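Side-chain contacts in UDP-glucose 4-epimerase (Campylobacter jejuni subsp. jejuni serotype O:2, PDB 7K3P), which probably interconverts UDP-glucose and UDP-galactose, and their N-acetylated counterparts, by inverting the sugar at C4 with a bound NAD: residues A[81-86]-A[119-124]; A[234-239]-A[307-312]; A[266-271]-A[318-323]; A[192-197]-A[331-336]. The protein carries 2 engineered substitutions. One frame throughout, in Å; residues are numbered along the deposited sequence.

In the fold
Contact 1 is a buried helix-helix contact on the parallel Rossmann sheet, and contact 3 lies against the outermost strand, 268-271, of that same sheet. Contacts 2 and 4 reach the smaller mixed sheet, contact 2 partly buried through strand 309-312 and contact 4 buried beside the NAD. Contacts 1 and 2 are on opposite sides of the chain's centre, about 44 Å apart between centres. Contacts 2 and 3 touch, S312 CB lying 3.9 Å from N271 CB. All four meet mainly through carbon: contacts 1 and 3 set a phenylalanine ring against a leucine and a threonine methyl, contact 2 a tyrosine ring against a serine, whereas contact 4 pairs aliphatic groups and adds a bridging water.

Contact 1. Residues A[81-86]-A[119-124]; sequences ALFERE and TNLIET
F83 reaches across from helix 76-86 and meets L121 and T124, which stand one turn apart on helix 107-127. The contact between them is apolar throughout. The methyl CG2 of T124 sits against the root of the phenylalanine, 3.4 Å from F83 CG and about as close to F83 CB, while the far end of the ring is met by L121, whose CD1 lies 3.6 Å from F83 CZ. Both carbons approach the ring obliquely, and both side chains run at about a right angle to that of F83. L121 gets there although its CB does not point at the other helix: one branch of its end swings over.

The side-chain hydrogen bond here lies within helix 107-127. T124 OG1 donates to N120 O at 3.0 Å, from above the carbonyl plane (39° out of it); N120 O also accepts from T124 N and is thus gripped twice. The bond helps to fix the threonine's rotation: with OG1 turned back beside its own N (chi1 -65°), CG2 is left facing F83.

F83 also meets F88 edge-to-face and, like L121, rests on I91 of strand 90-93, which follows helix 76-86 in the Rossmann fold. Further round helix 107-127, I122 packs on helix 161-179, and N120 and E123 touch M112 of the second subunit.

Contact 2. Residues A[234-239]-A[307-312]; sequences YDTKDG and PSVLIS
S308 lies against the Y234 ring, its CA over one face and its CB 3.5 Å from Y234 CD1. T236 CG2 touches two residues of the other segment, 3.9 Å from S308 CB and 4.0 Å from V309 CG2; the T236 and V309 side chains slide past each other in opposite directions. The methyl is held there by its own hydroxyl: OG1 of T236 (chi1 63°) bonds to the carbonyl of T240, leaving CG2 to face segment 307-312. Behind these groups the loop 234-239 is closed on itself, Y234 N bonding to G239 O at 2.9 Å, with D235 at the centre of an inverse gamma turn. On segment 307-312, R243 bonds to the carbonyl of P307, and S308 pairs with I242 through the backbone. The Y234 ring has a cation-pi partner in R302. Carbon therefore makes the contact itself, and the hydrogen bonds that position it lie within the loop or run to T240, I242 and R243.

Contact 3. Residues A[266-271]-A[318-323]; sequences ESNVFN and RNLTSW
The outermost strand of the Rossmann sheet within this chain, 268-271, carries F270, which packs against L320, at the end of helix 315-320, and T321 just after it. T321 CG2 makes an off-centre CH-pi contact, 4.2 Å from the centroid of the F270 ring and 29° from its normal, with F270 CZ as its nearest atom. L320 CB comes obliquely to the same ring, 3.9 Å from F270 CE1, and L320 CD2 continues to N268 ND2. That amide is tied at both ends: ND2 bonds to Y261, while OD1 accepts from NZ of K316 and, through a bent bond of 3.0 Å, from V269 N. Y261 also meets F270 edge-to-face. T321 OG1, bonded to the carbonyl of I317, accepts from W323 N at 3.0 Å along a nearly straight bond (165°). The result is an ST turn directly after a helix, its threonine methyl set obliquely against the phenylalanine of the outermost strand within this chain.

Contact 4. Residues A[192-197]-A[331-336]; sequences NVAGAC and ELICKS. With NAD (nicotinamide-adenine-dinucleotide), chain C.
The nicotinamide carboxamide of NAD is the flat group beside segment 192-197, whose A194 touches I333 on helix 330-343. The orientation of this amide is doubtful: as modelled, NAD N7N lies implausibly close to V193 N and 3.4 Å from N192 ND2, both of them donors. V193 CG1 lies over the carboxamide, though its modelled rotation and closeness are doubtful too, and A196 CB comes up at the end modelled as oxygen, 3.6 Å from NAD O7N. A type II beta turn from V193 to A196 lies between this pocket and helix 330-343; G195, third of its four residues, has the positive phi (90°) usual at that position. At the turn, A194 CB presses on I333 CG2 at 3.4 Å, tighter than usual for two carbons, and I213 touches both residues. One turn along the helix, S336 OG is too far from A194 O (4.4 Å) for a direct hydrogen bond; a water spans the distance, donating to A194 O at 2.8 Å and lying 2.7 Å from S336 OG, which also bonds to a glycerol. A194 O has a further partner in the hydroxyl of Y27, from the helix whose first amides hold NAD, and C197 is joined to C344 by a disulfide.

Contact 1. Residues A[81-86]-A[119-124]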
loop_
_atom_site.group_PDB
_atom_site.type_symbol
_atom_site.label_atom_id
_atom_site.label_comp_id
_atom_site.label_asym_id
_atom_site.label_seq_id
_atom_site.Cartn_x
_atom_site.Cartn_y
_atom_site.Cartn_z
ATOM N N ALA A 81 2.249 23.356 -2.795
ATOM C CA ALA A 81 2.635 24.757 -2.967
ATOM C C ALA A 81 4.100 24.983 -2.579
ATOM O O ALA A 81 4.815 25.723 -3.255
ATOM C CB ALA A 81 1.713 25.670 -2.165
ATOM N N LEU A 82 4.544 24.359 -1.488
ATOM C CA LEU A 82 5.956 24.461 -1.094
ATOM C C LEU A 82 6.849 23.976 -2.243
ATOM O O LEU A 82 7.804 24.657 -2.639
ATOM C CB LEU A 82 6.231 23.663 0.181
ATOM C CG LEU A 82 7.686 23.523 0.632
ATOM C CD1 LEU A 82 8.253 24.863 1.121
ATOM C CD2 LEU A 82 7.817 22.461 1.723
ATOM N N PHE A 83 6.506 22.824 -2.806
ATOM C CA PHE A 83 7.257 22.254 -3.930
ATOM C C PHE A 83 7.189 23.076 -5.223
ATOM O O PHE A 83 8.181 23.156 -5.960
ATOM C CB PHE A 83 6.806 20.816 -4.199
ATOM C CG PHE A 83 7.400 19.811 -3.239
ATOM C CD1 PHE A 83 7.257 19.975 -1.868
ATOM C CD2 PHE A 83 8.113 18.714 -3.713
ATOM C CE1 PHE A 83 7.812 19.065 -0.975
ATOM C CE2 PHE A 83 8.666 17.792 -2.820
ATOM C CZ PHE A 83 8.518 17.972 -1.458
ATOM N N GLU A 84 6.029 23.667 -5.524
ATOM C CA GLU A 84 5.955 24.577 -6.678
ATOM C C GLU A 84 6.867 25.795 -6.493
ATOM O O GLU A 84 7.522 26.242 -7.441
ATOM C CB GLU A 84 4.521 25.058 -6.932
ATOM C CG GLU A 84 3.613 23.999 -7.501
ATOM C CD GLU A 84 3.957 23.641 -8.938
ATOM O OE1 GLU A 84 3.304 22.714 -9.483
ATOM O OE2 GLU A 84 4.863 24.291 -9.513
ATOM N N ARG A 85 6.904 26.330 -5.278
ATOM C CA ARG A 85 7.667 27.546 -5.008
ATOM C C ARG A 85 9.164 27.273 -4.957
ATOM O O ARG A 85 9.944 28.019 -5.538
ATOM C CB ARG A 85 7.232 28.206 -3.694
ATOM C CG ARG A 85 5.823 28.830 -3.727
ATOM C CD ARG A 85 5.595 29.696 -2.503
ATOM N NE ARG A 85 6.138 29.079 -1.288
ATOM C CZ ARG A 85 5.456 28.262 -0.488
ATOM N NH1 ARG A 85 4.187 27.960 -0.764
ATOM N NH2 ARG A 85 6.041 27.740 0.589
ATOM N N GLU A 86 9.562 26.207 -4.263
ATOM C CA GLU A 86 10.980 25.965 -4.004
ATOM C C GLU A 86 11.723 25.230 -5.120
ATOM O O GLU A 86 12.929 25.422 -5.291
ATOM C CB GLU A 86 11.157 25.231 -2.679
ATOM C CG GLU A 86 10.750 26.049 -1.460
ATOM C CD GLU A 86 11.661 27.246 -1.211
ATOM O OE1 GLU A 86 12.817 27.255 -1.703
ATOM O OE2 GLU A 86 11.209 28.179 -0.519
ATOM N N THR A 119 2.624 8.962 -0.296
ATOM C CA THR A 119 2.071 8.890 -1.644
ATOM C C THR A 119 1.842 10.292 -2.224
ATOM O O THR A 119 2.202 10.575 -3.377
ATOM C CB THR A 119 0.761 8.074 -1.685
ATOM O OG1 THR A 119 1.025 6.761 -1.184
ATOM C CG2 THR A 119 0.225 7.981 -3.099
ATOM N N ASN A 120 1.231 11.175 -1.449
ATOM C CA ASN A 120 1.058 12.536 -1.948
ATOM C C ASN A 120 2.414 13.190 -2.239
ATOM O O ASN A 120 2.575 13.906 -3.226
ATOM C CB ASN A 120 0.300 13.394 -0.952
ATOM C CG ASN A 120 0.257 14.842 -1.393
ATOM O OD1 ASN A 120 -0.400 15.163 -2.381
ATOM N ND2 ASN A 120 0.994 15.707 -0.698
ATOM N N LEU A 121 3.381 12.951 -1.356
ATOM C CA LEU A 121 4.727 13.497 -1.514
ATOM C C LEU A 121 5.333 13.062 -2.842
ATOM O O LEU A 121 5.913 13.872 -3.567
ATOM C CB LEU A 121 5.602 13.055 -0.342
ATOM C CG LEU A 121 6.888 13.801 -0.017
ATOM C CD1 LEU A 121 6.668 15.302 0.069
ATOM C CD2 LEU A 121 7.449 13.279 1.309
ATOM N N ILE A 122 5.199 11.783 -3.167
ATOM C CA ILE A 122 5.724 11.276 -4.435
ATOM C C ILE A 122 5.020 11.905 -5.629
ATOM O O ILE A 122 5.683 12.340 -6.590
ATOM C CB ILE A 122 5.644 9.741 -4.514
ATOM C CG1 ILE A 122 6.581 9.115 -3.474
ATOM C CG2 ILE A 122 5.994 9.246 -5.926
ATOM C CD1 ILE A 122 6.225 7.632 -3.135
ATOM N N GLU A 123 3.687 11.959 -5.590
ATOM C CA GLU A 123 2.962 12.608 -6.685
ATOM C C GLU A 123 3.445 14.042 -6.885
ATOM O O GLU A 123 3.636 14.487 -8.018
ATOM C CB GLU A 123 1.449 12.602 -6.464
ATOM C CG GLU A 123 0.708 13.261 -7.635
ATOM C CD GLU A 123 -0.799 13.185 -7.491
ATOM O OE1 GLU A 123 -1.334 13.818 -6.557
ATOM O OE2 GLU A 123 -1.438 12.490 -8.310
ATOM N N THR A 124 3.663 14.746 -5.777
ATOM C CA THR A 124 4.127 16.133 -5.802
ATOM C C THR A 124 5.557 16.244 -6.371
ATOM O O THR A 124 5.861 17.174 -7.130
ATOM C CB THR A 124 4.064 16.747 -4.388
ATOM O OG1 THR A 124 2.693 16.817 -3.968
ATOM C CG2 THR A 124 4.657 18.142 -4.371
#

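Contact 2. Residues A[234-239]-A[307-312]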
loop_
_atom_site.group_PDB
_atom_site.type_symbol
_atom_site.label_atom_id
_atom_site.label_comp_id
_atom_site.label_asym_id
_atom_site.label_seq_id
_atom_site.Cartn_x
_atom_site.Cartn_y
_atom_site.Cartn_z
ATOM N N TYR A 234 23.282 -20.759 21.810
ATOM C CA TYR A 234 23.143 -20.722 20.357
ATOM C C TYR A 234 24.476 -21.017 19.681
ATOM O O TYR A 234 25.537 -20.884 20.301
ATOM C CB TYR A 234 22.621 -19.361 19.903
ATOM C CG TYR A 234 21.166 -19.123 20.223
ATOM C CD1 TYR A 234 20.165 -19.732 19.473
ATOM C CD2 TYR A 234 20.788 -18.282 21.260
ATOM C CE1 TYR A 234 18.826 -19.518 19.748
ATOM C CE2 TYR A 234 19.443 -18.053 21.540
ATOM C CZ TYR A 234 18.471 -18.677 20.777
ATOM O OH TYR A 234 17.132 -18.478 21.035
ATOM N N ASP A 235 24.410 -21.406 18.408
ATOM C CA ASP A 235 25.599 -21.619 17.586
ATOM C C ASP A 235 26.206 -20.280 17.156
ATOM O O ASP A 235 26.254 -19.970 15.967
ATOM C CB ASP A 235 25.242 -22.428 16.337
ATOM C CG ASP A 235 26.473 -22.870 15.557
ATOM O OD1 ASP A 235 27.580 -22.846 16.141
ATOM O OD2 ASP A 235 26.337 -23.246 14.370
ATOM N N THR A 236 26.636 -19.479 18.127
ATOM C CA THR A 236 27.268 -18.196 17.845
ATOM C C THR A 236 28.548 -18.097 18.650
ATOM O O THR A 236 28.805 -18.943 19.503
ATOM C CB THR A 236 26.380 -17.001 18.255
ATOM O OG1 THR A 236 26.173 -17.024 19.672
ATOM C CG2 THR A 236 25.036 -17.031 17.533
ATOM N N LYS A 237 29.325 -17.049 18.386
ATOM C CA LYS A 237 30.577 -16.779 19.093
ATOM C C LYS A 237 30.478 -17.026 20.601
ATOM O O LYS A 237 31.197 -17.873 21.143
ATOM C CB LYS A 237 31.085 -15.350 18.778
ATOM C CG LYS A 237 30.055 -14.202 18.999
ATOM C CD LYS A 237 30.373 -12.895 18.193
ATOM C CE LYS A 237 29.952 -13.000 16.699
ATOM N NZ LYS A 237 29.920 -11.693 15.905
ATOM N N ASP A 238 29.573 -16.321 21.273
ATOM C CA ASP A 238 29.460 -16.451 22.725
ATOM C C ASP A 238 28.169 -17.147 23.198
ATOM O O ASP A 238 27.835 -17.093 24.382
ATOM C CB ASP A 238 29.615 -15.084 23.404
ATOM C CG ASP A 238 28.502 -14.105 23.028
ATOM O OD1 ASP A 238 27.406 -14.549 22.632
ATOM O OD2 ASP A 238 28.720 -12.885 23.145
ATOM N N GLY A 239 27.449 -17.788 22.279
ATOM C CA GLY A 239 26.222 -18.484 22.629
ATOM C C GLY A 239 24.964 -17.626 22.732
ATOM O O GLY A 239 23.876 -18.162 22.914
ATOM N N PRO A 307 15.654 -16.395 15.978
ATOM C CA PRO A 307 16.854 -16.842 15.260
ATOM C C PRO A 307 18.123 -16.484 16.053
ATOM O O PRO A 307 18.141 -15.482 16.785
ATOM C CB PRO A 307 16.790 -16.056 13.942
ATOM C CG PRO A 307 15.996 -14.816 14.275
ATOM C CD PRO A 307 14.991 -15.244 15.328
ATOM N N SER A 308 19.167 -17.298 15.937
ATOM C CA SER A 308 20.415 -16.976 16.619
ATOM C C SER A 308 21.062 -15.721 15.997
ATOM O O SER A 308 21.714 -14.930 16.688
ATOM C CB SER A 308 21.382 -18.167 16.570
ATOM O OG SER A 308 21.646 -18.540 15.230
ATOM N N VAL A 309 20.864 -15.546 14.693
ATOM C CA VAL A 309 21.486 -14.452 13.936
ATOM C C VAL A 309 20.473 -13.795 12.990
ATOM O O VAL A 309 19.755 -14.485 12.252
ATOM C CB VAL A 309 22.705 -14.948 13.116
ATOM C CG1 VAL A 309 23.369 -13.793 12.358
ATOM C CG2 VAL A 309 23.723 -15.617 14.028
ATOM N N LEU A 310 20.414 -12.464 13.029
ATOM C CA LEU A 310 19.591 -11.698 12.092
ATOM C C LEU A 310 20.273 -10.343 11.848
ATOM O O LEU A 310 20.257 -9.465 12.713
ATOM C CB LEU A 310 18.183 -11.486 12.662
ATOM C CG LEU A 310 17.262 -10.553 11.873
ATOM C CD1 LEU A 310 17.112 -11.075 10.473
ATOM C CD2 LEU A 310 15.896 -10.420 12.538
ATOM N N ILE A 311 20.886 -10.180 10.677
ATOM C CA ILE A 311 21.582 -8.929 10.363
ATOM C C ILE A 311 21.390 -8.594 8.891
ATOM O O ILE A 311 20.983 -9.458 8.100
ATOM C CB ILE A 311 23.101 -9.031 10.667
ATOM C CG1 ILE A 311 23.782 -9.976 9.677
ATOM C CG2 ILE A 311 23.333 -9.495 12.095
ATOM C CD1 ILE A 311 25.315 -9.984 9.815
ATOM N N SER A 312 21.687 -7.350 8.520
ATOM C CA SER A 312 21.606 -6.947 7.123
ATOM C C SER A 312 22.847 -7.432 6.384
ATOM O O SER A 312 23.955 -7.401 6.939
ATOM C CB SER A 312 21.545 -5.418 6.989
ATOM O OG SER A 312 20.426 -4.851 7.667
#

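Contact 3. Residues A[266-271]-A[318-323]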
loop_
_atom_site.group_PDB
_atom_site.type_symbol
_atom_site.label_atom_id
_atom_site.label_comp_id
_atom_site.label_asym_id
_atom_site.label_seq_id
_atom_site.Cartn_x
_atom_site.Cartn_y
_atom_site.Cartn_z
ATOM N N GLU A 266 21.217 4.582 -11.534
ATOM C CA GLU A 266 19.776 4.401 -11.618
ATOM C C GLU A 266 19.168 4.130 -10.238
ATOM O O GLU A 266 19.884 4.076 -9.227
ATOM C CB GLU A 266 19.439 3.271 -12.590
ATOM C CG GLU A 266 19.645 3.652 -14.049
ATOM C CD GLU A 266 18.693 4.754 -14.514
ATOM O OE1 GLU A 266 17.639 4.414 -15.097
ATOM O OE2 GLU A 266 18.995 5.953 -14.298
ATOM N N SER A 267 17.846 3.986 -10.202
ATOM C CA SER A 267 17.135 3.735 -8.948
ATOM C C SER A 267 17.648 2.456 -8.294
ATOM O O SER A 267 18.091 1.533 -8.987
ATOM C CB SER A 267 15.632 3.633 -9.219
ATOM O OG SER A 267 15.109 4.908 -9.552
ATOM N N ASN A 268 17.616 2.396 -6.967
ATOM C CA ASN A 268 18.096 1.199 -6.282
ATOM C C ASN A 268 17.609 1.112 -4.846
ATOM O O ASN A 268 17.103 2.095 -4.291
ATOM C CB ASN A 268 19.633 1.151 -6.304
ATOM C CG ASN A 268 20.165 -0.238 -6.621
ATOM O OD1 ASN A 268 19.512 -1.246 -6.339
ATOM N ND2 ASN A 268 21.350 -0.296 -7.221
ATOM N N VAL A 269 17.786 -0.063 -4.241
ATOM C CA VAL A 269 17.491 -0.247 -2.818
ATOM C C VAL A 269 18.729 -0.815 -2.124
ATOM O O VAL A 269 19.408 -1.686 -2.676
ATOM C CB VAL A 269 16.242 -1.150 -2.628
ATOM C CG1 VAL A 269 16.359 -2.410 -3.491
ATOM C CG2 VAL A 269 16.027 -1.502 -1.161
ATOM N N PHE A 270 19.045 -0.300 -0.938
ATOM C CA PHE A 270 20.231 -0.730 -0.211
ATOM C C PHE A 270 19.881 -1.032 1.226
ATOM O O PHE A 270 19.181 -0.236 1.877
ATOM C CB PHE A 270 21.296 0.384 -0.151
ATOM C CG PHE A 270 21.915 0.731 -1.476
ATOM C CD1 PHE A 270 22.748 -0.170 -2.130
ATOM C CD2 PHE A 270 21.693 1.981 -2.043
ATOM C CE1 PHE A 270 23.333 0.159 -3.346
ATOM C CE2 PHE A 270 22.271 2.326 -3.268
ATOM C CZ PHE A 270 23.097 1.407 -3.926
ATOM N N ASN A 271 20.395 -2.150 1.738
ATOM C CA ASN A 271 20.497 -2.300 3.176
ATOM C C ASN A 271 21.591 -1.357 3.656
ATOM O O ASN A 271 22.622 -1.209 2.988
ATOM C CB ASN A 271 20.904 -3.730 3.545
ATOM C CG ASN A 271 19.798 -4.734 3.329
ATOM O OD1 ASN A 271 18.610 -4.416 3.469
ATOM N ND2 ASN A 271 20.182 -5.974 2.998
ATOM N N ARG A 318 28.254 -1.159 0.081
ATOM C CA ARG A 318 29.712 -0.986 0.059
ATOM C C ARG A 318 30.202 -0.998 -1.388
ATOM O O ARG A 318 31.023 -0.168 -1.797
ATOM C CB ARG A 318 30.411 -2.100 0.860
ATOM C CG ARG A 318 30.352 -1.919 2.391
ATOM C CD ARG A 318 31.367 -2.847 3.113
ATOM N NE ARG A 318 31.295 -4.203 2.567
ATOM C CZ ARG A 318 30.537 -5.175 3.056
ATOM N NH1 ARG A 318 29.771 -4.958 4.128
ATOM N NH2 ARG A 318 30.539 -6.364 2.472
ATOM N N ASN A 319 29.679 -1.951 -2.157
ATOM C CA ASN A 319 30.055 -2.115 -3.551
ATOM C C ASN A 319 29.696 -0.930 -4.474
ATOM O O ASN A 319 30.509 -0.525 -5.315
ATOM C CB ASN A 319 29.453 -3.417 -4.079
ATOM C CG ASN A 319 29.845 -3.708 -5.514
ATOM O OD1 ASN A 319 29.023 -4.166 -6.314
ATOM N ND2 ASN A 319 31.111 -3.443 -5.852
ATOM N N LEU A 320 28.500 -0.364 -4.305
ATOM C CA LEU A 320 27.966 0.610 -5.266
ATOM C C LEU A 320 28.072 2.088 -4.856
ATOM O O LEU A 320 27.837 2.988 -5.671
ATOM C CB LEU A 320 26.518 0.257 -5.614
ATOM C CG LEU A 320 26.287 -0.695 -6.788
ATOM C CD1 LEU A 320 27.370 -1.738 -6.848
ATOM C CD2 LEU A 320 24.902 -1.358 -6.703
ATOM N N THR A 321 28.437 2.351 -3.608
ATOM C CA THR A 321 28.498 3.723 -3.129
ATOM C C THR A 321 29.784 4.021 -2.361
ATOM O O THR A 321 30.605 3.139 -2.118
ATOM C CB THR A 321 27.296 4.050 -2.211
ATOM O OG1 THR A 321 27.608 3.688 -0.855
ATOM C CG2 THR A 321 26.057 3.296 -2.679
ATOM N N SER A 322 29.927 5.274 -1.958
ATOM C CA SER A 322 31.109 5.720 -1.247
ATOM C C SER A 322 30.878 5.677 0.258
ATOM O O SER A 322 31.677 6.223 1.017
ATOM C CB SER A 322 31.411 7.164 -1.639
ATOM O OG SER A 322 30.359 8.013 -1.186
ATOM N N TRP A 323 29.781 5.056 0.697
ATOM C CA TRP A 323 29.471 5.051 2.127
ATOM C C TRP A 323 30.526 4.287 2.934
ATOM O O TRP A 323 30.814 3.127 2.647
ATOM C CB TRP A 323 28.083 4.463 2.405
ATOM C CG TRP A 323 27.749 4.498 3.861
ATOM C CD1 TRP A 323 27.623 5.613 4.646
ATOM C CD2 TRP A 323 27.494 3.381 4.713
ATOM N NE1 TRP A 323 27.331 5.254 5.936
ATOM C CE2 TRP A 323 27.232 3.871 6.005
ATOM C CE3 TRP A 323 27.480 1.984 4.520
ATOM C CZ2 TRP A 323 26.939 3.053 7.095
ATOM C CZ3 TRP A 323 27.198 1.159 5.596
ATOM C CH2 TRP A 323 26.926 1.693 6.866
#

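Contact 4. Residues A[192-197]-A[331-336]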
loop_
_atom_site.group_PDB
_atom_site.type_symbol
_atom_site.label_atom_id
_atom_site.label_comp_id
_atom_site.label_asym_id
_atom_site.label_seq_id
_atom_site.Cartn_x
_atom_site.Cartn_y
_atom_site.Cartn_z
ATOM N N ASN A 192 17.598 -1.459 13.848
ATOM C CA ASN A 192 17.447 -0.435 14.871
ATOM C C ASN A 192 18.634 0.543 14.920
ATOM O O ASN A 192 19.802 0.138 14.762
ATOM C CB ASN A 192 17.277 -1.108 16.230
ATOM C CG ASN A 192 17.053 -0.106 17.351
ATOM O OD1 ASN A 192 17.912 0.080 18.223
ATOM N ND2 ASN A 192 15.906 0.562 17.321
ATOM N N VAL A 193 18.358 1.826 15.142
ATOM C CA VAL A 193 19.465 2.763 15.329
ATOM C C VAL A 193 19.624 3.197 16.785
ATOM O O VAL A 193 18.677 3.657 17.418
ATOM C CB VAL A 193 19.474 3.938 14.306
ATOM C CG1 VAL A 193 18.382 3.786 13.266
ATOM C CG2 VAL A 193 19.468 5.289 14.994
ATOM N N ALA A 194 20.830 3.012 17.318
ATOM C CA ALA A 194 21.087 3.257 18.743
ATOM C C ALA A 194 20.679 4.668 19.146
ATOM O O ALA A 194 20.917 5.623 18.402
ATOM C CB ALA A 194 22.562 3.002 19.079
ATOM N N GLY A 195 20.043 4.793 20.309
ATOM C CA GLY A 195 19.656 6.097 20.818
ATOM C C GLY A 195 18.278 6.596 20.410
ATOM O O GLY A 195 17.856 7.653 20.870
ATOM N N ALA A 196 17.568 5.861 19.551
ATOM C CA ALA A 196 16.228 6.307 19.147
ATOM C C ALA A 196 15.246 6.224 20.315
ATOM O O ALA A 196 15.163 5.196 20.992
ATOM C CB ALA A 196 15.723 5.516 17.965
ATOM N N CYS A 197 14.517 7.314 20.559
ATOM C CA CYS A 197 13.513 7.354 21.622
ATOM C C CYS A 197 12.210 6.775 21.131
ATOM O O CYS A 197 11.555 7.348 20.260
ATOM C CB CYS A 197 13.232 8.786 22.070
ATOM S SG CYS A 197 14.649 9.647 22.700
ATOM N N GLU A 331 31.323 0.352 21.951
ATOM C CA GLU A 331 31.349 1.256 23.103
ATOM C C GLU A 331 30.782 2.632 22.747
ATOM O O GLU A 331 30.007 3.213 23.514
ATOM C CB GLU A 331 32.755 1.346 23.723
ATOM C CG GLU A 331 33.130 0.095 24.550
ATOM C CD GLU A 331 34.529 0.164 25.174
ATOM O OE1 GLU A 331 35.073 1.278 25.329
ATOM O OE2 GLU A 331 35.078 -0.909 25.510
ATOM N N LEU A 332 31.148 3.130 21.569
ATOM C CA LEU A 332 30.623 4.402 21.065
ATOM C C LEU A 332 29.118 4.324 20.849
ATOM O O LEU A 332 28.370 5.250 21.180
ATOM C CB LEU A 332 31.289 4.759 19.735
ATOM C CG LEU A 332 32.791 5.005 19.789
ATOM C CD1 LEU A 332 33.308 5.492 18.431
ATOM C CD2 LEU A 332 33.101 6.008 20.889
ATOM N N ILE A 333 28.681 3.213 20.266
ATOM C CA ILE A 333 27.263 3.013 19.994
ATOM C C ILE A 333 26.478 2.956 21.300
ATOM O O ILE A 333 25.459 3.641 21.449
ATOM C CB ILE A 333 27.036 1.767 19.129
ATOM C CG1 ILE A 333 27.653 1.989 17.748
ATOM C CG2 ILE A 333 25.548 1.461 19.004
ATOM C CD1 ILE A 333 27.878 0.716 16.965
ATOM N N CYS A 334 26.961 2.177 22.263
ATOM C CA CYS A 334 26.280 2.109 23.559
ATOM C C CYS A 334 26.312 3.441 24.304
ATOM O O CYS A 334 25.313 3.841 24.910
ATOM C CB CYS A 334 26.840 0.974 24.420
ATOM S SG CYS A 334 26.400 -0.666 23.774
ATOM N N LYS A 335 27.451 4.134 24.248
ATOM C CA LYS A 335 27.563 5.469 24.837
ATOM C C LYS A 335 26.529 6.421 24.234
ATOM O O LYS A 335 25.826 7.135 24.957
ATOM C CB LYS A 335 28.972 6.036 24.634
ATOM C CG LYS A 335 29.158 7.469 25.153
ATOM C CD LYS A 335 28.735 7.582 26.623
ATOM C CE LYS A 335 29.194 8.905 27.250
ATOM N NZ LYS A 335 28.565 9.122 28.589
ATOM N N SER A 336 26.440 6.424 22.908
ATOM C CA SER A 336 25.437 7.222 22.212
ATOM C C SER A 336 24.018 6.871 22.673
ATOM O O SER A 336 23.231 7.757 23.021
ATOM C CB SER A 336 25.581 7.043 20.699
ATOM O OG SER A 336 24.499 7.630 20.001
HETATM P PA NAD C . 11.798 10.467 14.391
HETATM O O1A NAD C . 10.432 10.386 15.028
HETATM O O2A NAD C . 12.805 11.030 15.354
HETATM O O5B NAD C . 11.778 11.419 13.133
HETATM C C5B NAD C . 10.561 11.609 12.470
HETATM C C4B NAD C . 10.386 13.045 12.168
HETATM O O4B NAD C . 9.386 13.257 11.214
HETATM C C3B NAD C . 9.993 13.845 13.449
HETATM O O3B NAD C . 10.824 15.022 13.780
HETATM C C2B NAD C . 8.479 14.096 13.255
HETATM O O2B NAD C . 8.034 15.230 13.867
HETATM C C1B NAD C . 8.432 14.170 11.762
HETATM N N9A NAD C . 7.084 13.923 11.227
HETATM C C8A NAD C . 6.308 12.845 11.460
HETATM N N7A NAD C . 5.132 12.969 10.825
HETATM C C5A NAD C . 5.114 14.130 10.159
HETATM C C6A NAD C . 4.173 14.785 9.348
HETATM N N6A NAD C . 2.900 14.162 9.075
HETATM N N1A NAD C . 4.473 15.980 8.800
HETATM C C2A NAD C . 5.650 16.588 9.026
HETATM N N3A NAD C . 6.592 15.990 9.828
HETATM C C4A NAD C . 6.353 14.773 10.398
HETATM O O3 NAD C . 12.199 9.003 13.920
HETATM P PN NAD C . 13.650 8.600 13.452
HETATM O O1N NAD C . 14.502 9.836 13.226
HETATM O O2N NAD C . 14.248 7.736 14.520
HETATM O O5D NAD C . 13.509 7.781 12.106
HETATM C C5D NAD C . 13.308 8.496 10.909
HETATM C C4D NAD C . 13.020 7.562 9.746
HETATM O O4D NAD C . 13.940 6.493 9.707
HETATM C C3D NAD C . 11.596 7.017 9.713
HETATM O O3D NAD C . 11.152 6.970 8.416
HETATM C C2D NAD C . 11.697 5.626 10.177
HETATM O O2D NAD C . 10.698 4.799 9.709
HETATM C C1D NAD C . 13.127 5.258 9.700
HETATM N N1N NAD C . 13.795 4.117 10.481
HETATM C C2N NAD C . 14.145 4.408 11.785
HETATM C C3N NAD C . 14.761 3.425 12.555
HETATM C C7N NAD C . 15.147 3.728 13.980
HETATM O O7N NAD C . 14.911 4.811 14.494
HETATM N N7N NAD C . 15.794 2.715 14.743
HETATM C C4N NAD C . 15.020 2.185 12.003
HETATM C C5N NAD C . 14.667 1.908 10.702
HETATM C C6N NAD C . 14.042 2.884 9.914
HETATM O O HOH W 1 23.609 6.194 17.872
#